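PDB 1YC9: multidrug resistance protein from Vibrio cholerae, which forms a trimeric outer membrane channel of the outer membrane factor family and probably exports drugs and other toxic compounds from the cell. Local coordinates for residues F72-A78 with T103-Q109; A120-A124 with Q274-I278. The protein carries 1 engineered substitution. All blocks are in the same frame, centred on the assembly; numbering follows the deposited sequence. Where two conformers were deposited one is given.

Interaction 1. Residues F72-A78 with T103-Q109; sequences FDLGLAA and TLTLNFQ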
loop_
_atom_site.group_PDB
_atom_site.type_symbol
_atom_site.label_atom_id
_atom_site.label_comp_id
_atom_site.label_asym_id
_atom_site.label_seq_id
_atom_site.Cartn_x
_atom_site.Cartn_y
_atom_site.Cartn_z
ATOM N N PHE A 72 34.135 -21.324 10.709
ATOM C CA PHE A 72 34.593 -21.095 12.075
ATOM C C PHE A 72 34.838 -19.568 12.332
ATOM O O PHE A 72 34.883 -18.774 11.396
ATOM C CB PHE A 72 35.759 -21.952 12.461
ATOM C CG PHE A 72 36.932 -21.901 11.536
ATOM C CD1 PHE A 72 37.678 -20.767 11.402
ATOM C CD2 PHE A 72 37.321 -23.020 10.871
ATOM C CE1 PHE A 72 38.801 -20.735 10.598
ATOM C CE2 PHE A 72 38.418 -23.005 10.086
ATOM C CZ PHE A 72 39.165 -21.879 9.924
ATOM N N ASP A 73 34.941 -19.209 13.605
ATOM C CA ASP A 73 35.118 -17.826 14.087
ATOM C C ASP A 73 36.346 -17.787 14.956
ATOM O O ASP A 73 36.598 -18.708 15.775
ATOM C CB ASP A 73 33.922 -17.415 14.938
ATOM C CG ASP A 73 32.851 -16.768 14.134
ATOM O OD1 ASP A 73 32.309 -17.461 13.293
ATOM O OD2 ASP A 73 32.517 -15.565 14.209
ATOM N N LEU A 74 37.141 -16.730 14.836
ATOM C CA LEU A 74 38.360 -16.591 15.546
ATOM C C LEU A 74 38.313 -15.116 16.094
ATOM O O LEU A 74 37.862 -14.196 15.420
ATOM C CB LEU A 74 39.566 -16.683 14.620
ATOM C CG LEU A 74 39.870 -18.105 14.079
ATOM C CD1 LEU A 74 40.779 -18.127 12.792
ATOM C CD2 LEU A 74 40.511 -18.851 15.263
ATOM N N GLY A 75 38.799 -14.992 17.301
ATOM C CA GLY A 75 38.853 -13.707 17.985
ATOM C C GLY A 75 39.967 -13.636 18.989
ATOM O O GLY A 75 40.501 -14.641 19.405
ATOM N N LEU A 76 40.408 -12.406 19.331
ATOM C CA LEU A 76 41.409 -12.224 20.337
ATOM C C LEU A 76 40.717 -11.561 21.525
ATOM O O LEU A 76 39.910 -10.676 21.314
ATOM C CB LEU A 76 42.502 -11.299 19.825
ATOM C CG LEU A 76 43.594 -10.806 20.760
ATOM C CD1 LEU A 76 44.690 -10.148 19.951
ATOM C CD2 LEU A 76 43.007 -9.703 21.767
ATOM N N ALA A 77 41.018 -12.059 22.703
ATOM C CA ALA A 77 40.445 -11.587 23.963
ATOM C C ALA A 77 41.579 -11.263 24.906
ATOM O O ALA A 77 42.568 -11.957 24.969
ATOM C CB ALA A 77 39.592 -12.608 24.529
ATOM N N ALA A 78 41.491 -10.150 25.632
ATOM C CA ALA A 78 42.450 -9.904 26.675
ATOM C C ALA A 78 41.716 -9.193 27.801
ATOM O O ALA A 78 40.654 -8.617 27.589
ATOM C CB ALA A 78 43.618 -9.068 26.168
ATOM N N THR A 103 44.831 -11.847 31.310
ATOM C CA THR A 103 44.685 -12.904 30.301
ATOM C C THR A 103 44.879 -12.351 28.919
ATOM O O THR A 103 44.654 -11.131 28.627
ATOM C CB THR A 103 43.311 -13.574 30.365
ATOM O OG1 THR A 103 42.267 -12.704 29.884
ATOM C CG2 THR A 103 42.912 -13.989 31.710
ATOM N N LEU A 104 45.311 -13.226 27.983
ATOM C CA LEU A 104 45.395 -12.798 26.612
ATOM C C LEU A 104 45.295 -14.136 25.833
ATOM O O LEU A 104 46.128 -14.990 26.064
ATOM C CB LEU A 104 46.769 -12.153 26.355
ATOM C CG LEU A 104 47.153 -11.930 24.908
ATOM C CD1 LEU A 104 46.155 -10.935 24.235
ATOM C CD2 LEU A 104 48.587 -11.414 24.810
ATOM N N THR A 105 44.205 -14.276 25.066
ATOM C CA THR A 105 43.893 -15.543 24.399
ATOM C C THR A 105 43.395 -15.327 22.985
ATOM O O THR A 105 42.815 -14.278 22.607
ATOM C CB THR A 105 42.832 -16.339 25.158
ATOM O OG1 THR A 105 41.619 -15.567 25.233
ATOM C CG2 THR A 105 43.279 -16.651 26.595
ATOM N N LEU A 106 43.633 -16.374 22.186
ATOM C CA LEU A 106 43.043 -16.526 20.884
ATOM C C LEU A 106 41.914 -17.545 21.087
ATOM O O LEU A 106 42.149 -18.572 21.680
ATOM C CB LEU A 106 44.126 -17.078 19.941
ATOM C CG LEU A 106 43.724 -17.301 18.492
ATOM C CD1 LEU A 106 43.253 -16.055 17.846
ATOM C CD2 LEU A 106 44.958 -17.854 17.753
ATOM N N ASN A 107 40.720 -17.234 20.606
ATOM C CA ASN A 107 39.535 -18.014 20.867
ATOM C C ASN A 107 38.981 -18.446 19.500
ATOM O O ASN A 107 39.015 -17.685 18.518
ATOM C CB ASN A 107 38.466 -17.140 21.533
ATOM C CG ASN A 107 38.830 -16.690 22.942
ATOM O OD1 ASN A 107 39.912 -16.944 23.449
ATOM N ND2 ASN A 107 37.893 -15.967 23.583
ATOM N N PHE A 108 38.375 -19.630 19.483
ATOM C CA PHE A 108 37.928 -20.267 18.290
ATOM C C PHE A 108 36.596 -20.947 18.588
ATOM O O PHE A 108 36.441 -21.578 19.629
ATOM C CB PHE A 108 38.926 -21.302 17.904
ATOM C CG PHE A 108 38.442 -22.249 16.850
ATOM C CD1 PHE A 108 38.713 -22.002 15.515
ATOM C CD2 PHE A 108 37.752 -23.400 17.195
ATOM C CE1 PHE A 108 38.308 -22.897 14.542
ATOM C CE2 PHE A 108 37.319 -24.279 16.212
ATOM C CZ PHE A 108 37.611 -24.025 14.897
ATOM N N GLN A 109 35.660 -20.819 17.677
ATOM C CA GLN A 109 34.391 -21.554 17.765
ATOM C C GLN A 109 33.956 -22.043 16.388
ATOM O O GLN A 109 34.112 -21.344 15.402
ATOM C CB GLN A 109 33.330 -20.680 18.390
ATOM C CG GLN A 109 32.023 -21.371 18.674
ATOM C CD GLN A 109 31.378 -20.709 19.890
ATOM O OE1 GLN A 109 31.452 -21.239 21.006
ATOM N NE2 GLN A 109 30.880 -19.504 19.699
HETATM O O HOH W 1 31.442 -20.077 14.949
#

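Interaction 2. Residues A120-A124 with Q274-I278; sequences AAVVA and QQVGI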
loop_
_atom_site.group_PDB
_atom_site.type_symbol
_atom_site.label_atom_id
_atom_site.label_comp_id
_atom_site.label_asym_id
_atom_site.label_seq_id
_atom_site.Cartn_x
_atom_site.Cartn_y
_atom_site.Cartn_z
ATOM N N ALA A 120 21.038 -25.418 5.685
ATOM C CA ALA A 120 19.733 -24.996 5.237
ATOM C C ALA A 120 19.567 -23.496 5.358
ATOM O O ALA A 120 18.909 -22.849 4.542
ATOM C CB ALA A 120 18.602 -25.734 6.083
ATOM N N ALA A 121 20.204 -22.933 6.358
ATOM C CA ALA A 121 20.177 -21.488 6.579
ATOM C C ALA A 121 20.840 -20.786 5.422
ATOM O O ALA A 121 20.323 -19.792 4.902
ATOM C CB ALA A 121 20.847 -21.140 7.853
ATOM N N VAL A 122 21.959 -21.337 4.970
ATOM C CA VAL A 122 22.621 -20.711 3.835
ATOM C C VAL A 122 21.850 -20.906 2.550
ATOM O O VAL A 122 21.727 -19.961 1.799
ATOM C CB VAL A 122 24.078 -21.173 3.707
ATOM C CG1 VAL A 122 24.736 -20.565 2.487
ATOM C CG2 VAL A 122 24.773 -20.845 4.956
ATOM N N VAL A 123 21.258 -22.072 2.328
ATOM C CA VAL A 123 20.389 -22.258 1.179
ATOM C C VAL A 123 19.187 -21.305 1.135
ATOM O O VAL A 123 18.842 -20.768 0.089
ATOM C CB VAL A 123 19.895 -23.699 1.057
ATOM C CG1 VAL A 123 18.937 -23.817 -0.093
ATOM C CG2 VAL A 123 21.107 -24.626 0.824
ATOM N N ALA A 124 18.619 -21.060 2.303
ATOM C CA ALA A 124 17.540 -20.112 2.436
ATOM C C ALA A 124 18.010 -18.720 2.075
ATOM O O ALA A 124 17.366 -18.041 1.306
ATOM C CB ALA A 124 16.984 -20.146 3.862
ATOM N N GLN A 274 13.320 -24.474 3.311
ATOM C CA GLN A 274 14.574 -24.664 4.036
ATOM C C GLN A 274 14.406 -24.265 5.501
ATOM O O GLN A 274 14.984 -24.904 6.387
ATOM C CB GLN A 274 15.691 -23.797 3.438
ATOM C CG GLN A 274 16.209 -24.233 2.009
ATOM C CD GLN A 274 16.672 -25.669 1.951
ATOM O OE1 GLN A 274 16.370 -26.394 1.011
ATOM N NE2 GLN A 274 17.420 -26.072 2.928
ATOM N N GLN A 275 13.669 -23.183 5.740
ATOM C CA GLN A 275 13.396 -22.719 7.097
ATOM C C GLN A 275 12.555 -23.736 7.908
ATOM O O GLN A 275 12.693 -23.805 9.137
ATOM C CB GLN A 275 12.800 -21.313 7.100
ATOM C CG GLN A 275 13.767 -20.291 6.552
ATOM C CD GLN A 275 13.182 -18.932 6.219
ATOM O OE1 GLN A 275 13.945 -17.968 6.070
ATOM N NE2 GLN A 275 11.877 -18.845 6.035
ATOM N N VAL A 276 11.723 -24.514 7.238
ATOM C CA VAL A 276 11.002 -25.602 7.868
ATOM C C VAL A 276 12.040 -26.619 8.298
ATOM O O VAL A 276 11.975 -27.166 9.409
ATOM C CB VAL A 276 9.901 -26.228 6.951
ATOM C CG1 VAL A 276 9.351 -27.497 7.533
ATOM C CG2 VAL A 276 8.810 -25.245 6.685
ATOM N N GLY A 277 13.013 -26.905 7.410
ATOM C CA GLY A 277 14.070 -27.795 7.789
ATOM C C GLY A 277 14.876 -27.343 8.998
ATOM O O GLY A 277 15.233 -28.169 9.818
ATOM N N ILE A 278 15.214 -26.072 9.062
ATOM C CA ILE A 278 15.923 -25.519 10.183
ATOM C C ILE A 278 15.123 -25.806 11.450
ATOM O O ILE A 278 15.694 -26.189 12.480
ATOM C CB ILE A 278 16.102 -24.017 10.029
ATOM C CG1 ILE A 278 17.122 -23.684 8.876
ATOM C CG2 ILE A 278 16.592 -23.371 11.305
ATOM C CD1 ILE A 278 17.101 -22.241 8.484
#

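Interaction 1. Residues F72-A78 with T103-Q109
Leu74 and Phe108 face each other on adjacent antiparallel strands of the outer-membrane β-barrel to which each of the three subunits adds four strands. Backbone bonds alternate with non-hydrogen-bonded pairs: Asp73 with Gln109, Gly75 with Asn107 and Ala77 with Thr105 each exchange two N-H···O bonds. The last couple is the straightest, Ala77 N to Thr105 O (2.9 Å, 173° at the hydrogen), with the donor lying in the carbonyl plane. Strand 286-298 flanks 103-109 on its other edge, while 74-78 continue the sheet into a neighbouring subunit, whose Arg326 forms a salt bridge with Asp73 OD2.

Apolar contacts gather on the face of Leu74, Leu76, Leu104, Leu106 and Phe108; Leu106 also touches a bound octyl glucoside. With CG anti to the backbone N (chi1 167°), the Phe108 ring reaches Leu74: Leu74 CD2 meets Phe108 CD1 at the ring edge, 3.6 Å away. The Phe72 ring lies oblique to that of Phe108, centroids 5.3 Å apart and planes at 46°. Farther along, Leu104 CD1 reaches Ala78 CB at 3.7 Å.

On the other face, in the conformer given, a water donates to Asp73 OD1 (3.2 Å) and makes a weak bond to Gln109 O (3.0 Å).

Interaction 2. Residues A120-A124 with Q274-I278
Gln274 lays its aliphatic chain over Val123, where two helices of the periplasmic α-barrel pack antiparallel close to the membrane barrel. The short segments 120-124 and 274-278, from helices 117-183 and 260-281, have axes 8.6 Å apart and cross at -158°. The small side chains of Ala120 and Ala124, both buried, are consistent with this spacing; one turn apart, both point at the partner helix.

Gln274 covers more of the contact than any other residue here. Its CG stands anti to the carbonyl carbon (chi1 -70°) and the chain bends at chi2 (-55°), which sets the amide between Val123 and Ala120. Against Val123 the nearest approach is Gln274 CG to Val123 CG1, 3.5 Å, and the two side chains run across one another at a slant. The amide end comes up to CA and CB of Ala120. Nearer the backbone, Gln274 CB rests 3.9 Å from Ala124 CB and also approaches the carbonyl oxygen of Ala120. Gln275 adds a marginal touch, its CG against the methyl of Ala124.

One turn on, Ile278 packs against the start of 120-124. The longer branch does the work: Ile278 CG1 sits 3.8 Å from Ala120 CB, then the extended end of Ile278 carries CD1 onward to Ala121. There it lies alongside the backbone as much as the side chain, although the CB of Ala121 is directed away from the partner helix; Ile278 CD1 is 3.7 Å from Ala121 CA and 4.0 Å from Ala121 CB.

How the interactions relate
Interaction 1 belongs to the membrane-spanning β-barrel and interaction 2 to the neighbouring end of the helical barrel; their centres lie 29 Å apart and their nearest atoms about 11 Å. Strand 98-111, which supplies 103-109, is followed in the chain by helix 117-183, which supplies 120-124, so a short connection carries the chain from one contact to the other. Helix 260-281 likewise precedes strand 286-298, the neighbour of 98-111 in the sheet. Their surroundings differ: interaction 1 lies at a subunit interface and beside bound detergent, whereas no other chain touches the two segments of interaction 2.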